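Local atomic coordinates of Bis(5'-nucleosyl)-tetraphosphatase [asymmetrical] (PDB entry 1KTG), a protein that hydrolyses diadenosine tetraphosphate asymmetrically to AMP and ATP, as a Nudix hydrolase that depends on divalent metal ions. Residues 18-23 against 113-118. Residues are numbered along the deposited sequence; the frame is centred on the assembly and turned at random.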
# COMPACT_ATOMS: atom_id res chain seq x y z
N ILE A 18 7.26 4.15 13.43
CA ILE A 18 6.79 3.59 12.18
C ILE A 18 5.58 4.39 11.69
O ILE A 18 4.67 4.71 12.47
CB ILE A 18 6.37 2.11 12.37
CG1 ILE A 18 7.58 1.25 12.77
CG2 ILE A 18 5.72 1.57 11.10
CD1 ILE A 18 8.60 1.09 11.70
N GLU A 19 5.60 4.74 10.41
CA GLU A 19 4.49 5.41 9.75
C GLU A 19 4.23 4.72 8.43
O GLU A 19 5.17 4.31 7.76
CB GLU A 19 4.80 6.89 9.51
CG GLU A 19 4.98 7.70 10.79
CD GLU A 19 5.22 9.18 10.52
OE1 GLU A 19 5.69 9.53 9.42
OE2 GLU A 19 4.96 10.00 11.42
N PHE A 20 2.95 4.57 8.10
CA PHE A 20 2.49 3.96 6.84
C PHE A 20 1.96 5.01 5.85
O PHE A 20 1.23 5.94 6.23
CB PHE A 20 1.38 2.94 7.13
CG PHE A 20 1.81 1.82 8.04
CD1 PHE A 20 1.58 1.91 9.40
CD2 PHE A 20 2.48 0.72 7.54
CE1 PHE A 20 2.00 0.90 10.25
CE2 PHE A 20 2.89 -0.30 8.39
CZ PHE A 20 2.66 -0.19 9.75
N LEU A 21 2.29 4.84 4.57
CA LEU A 21 1.85 5.78 3.55
C LEU A 21 0.48 5.40 2.99
O LEU A 21 0.28 4.29 2.52
CB LEU A 21 2.86 5.86 2.40
CG LEU A 21 2.51 6.81 1.24
CD1 LEU A 21 2.42 8.26 1.69
CD2 LEU A 21 3.48 6.66 0.07
N LEU A 22 -0.47 6.32 3.07
CA LEU A 22 -1.78 6.12 2.49
C LEU A 22 -2.03 7.20 1.45
O LEU A 22 -1.61 8.36 1.64
CB LEU A 22 -2.88 6.13 3.55
CG LEU A 22 -2.84 4.98 4.55
CD1 LEU A 22 -3.97 5.14 5.56
CD2 LEU A 22 -2.95 3.63 3.87
N LEU A 23 -2.73 6.82 0.38
CA LEU A 23 -3.10 7.70 -0.73
C LEU A 23 -4.63 7.81 -0.84
O LEU A 23 -5.36 6.82 -0.74
CB LEU A 23 -2.56 7.17 -2.05
CG LEU A 23 -1.10 6.75 -2.10
CD1 LEU A 23 -0.78 6.24 -3.51
CD2 LEU A 23 -0.17 7.89 -1.73
N GLU A 113 -2.49 3.28 14.37
CA GLU A 113 -3.90 3.43 14.71
C GLU A 113 -4.62 4.40 13.79
O GLU A 113 -5.77 4.17 13.40
CB GLU A 113 -4.04 3.83 16.17
CG GLU A 113 -3.55 2.75 17.13
CD GLU A 113 -4.28 1.41 16.98
OE1 GLU A 113 -5.45 1.39 16.52
OE2 GLU A 113 -3.68 0.38 17.34
N ASP A 114 -3.93 5.47 13.42
CA ASP A 114 -4.47 6.48 12.52
C ASP A 114 -4.64 5.89 11.13
O ASP A 114 -5.64 6.13 10.44
CB ASP A 114 -3.50 7.67 12.48
CG ASP A 114 -4.05 8.83 11.70
OD1 ASP A 114 -3.29 9.43 10.90
OD2 ASP A 114 -5.22 9.23 11.83
N ALA A 115 -3.65 5.10 10.72
CA ALA A 115 -3.72 4.44 9.43
C ALA A 115 -4.94 3.53 9.36
O ALA A 115 -5.65 3.49 8.35
CB ALA A 115 -2.44 3.66 9.15
N ILE A 116 -5.20 2.81 10.45
CA ILE A 116 -6.34 1.90 10.49
C ILE A 116 -7.64 2.69 10.39
O ILE A 116 -8.54 2.34 9.61
CB ILE A 116 -6.32 1.04 11.77
CG1 ILE A 116 -5.17 0.03 11.70
CG2 ILE A 116 -7.62 0.29 11.94
CD1 ILE A 116 -4.80 -0.53 13.07
N LYS A 117 -7.74 3.76 11.16
CA LYS A 117 -8.93 4.60 11.11
C LYS A 117 -9.17 5.16 9.70
O LYS A 117 -10.30 5.14 9.21
CB LYS A 117 -8.81 5.75 12.11
N ILE A 118 -8.11 5.67 9.07
CA ILE A 118 -8.22 6.31 7.75
C ILE A 118 -8.53 5.28 6.65
O ILE A 118 -9.33 5.56 5.76
CB ILE A 118 -6.94 7.12 7.42
CG1 ILE A 118 -6.89 8.39 8.27
CG2 ILE A 118 -6.90 7.48 5.94
CD1 ILE A 118 -5.61 9.23 8.12
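Leu22 carries most of this contact through a single methyl, CD1, which touches both Ala115 and Ile118, three residues and nearly one helical turn apart. There CD1 lies 3.7 Å from the carbonyl O of Ala115 and 3.8 Å from CG2 of Ile118, with Ala115 CB slightly farther off at 4.2 Å. CD1 stands anti to CA (chi2 179°), which extends this methyl toward the helix. On the helix side, chi1 of -72° sets CG2 of Ile118 opposite its backbone N, and that branch meets the leucine; Ile118 thus belongs to the tight cluster though partly exposed.

Two residues earlier, at Phe20, the fit is looser. Phe20 and Ala115 form the nearest backbone pair, yet their CB atoms stay 4.4 Å apart, and the alanine methyl approaches the ring obliquely. No hydrogen bond crosses; the side chains meet only through carbon atoms, burying 161 Å² in all, both sides summed. Solvent lies on the helix face turned from the strand, with Ile116 and the exposed Glu113.

The segments run nearly parallel, at 22°, an example of a short helix packed along a sheet strand by a few aliphatic contacts. Within the Nudix fold, Trp32 of strand 32-38 touches both Leu22 and Ile118, Val9 of strand 3-14 packs on Phe20, and Leu128 of helix 122-137 meets Ala115.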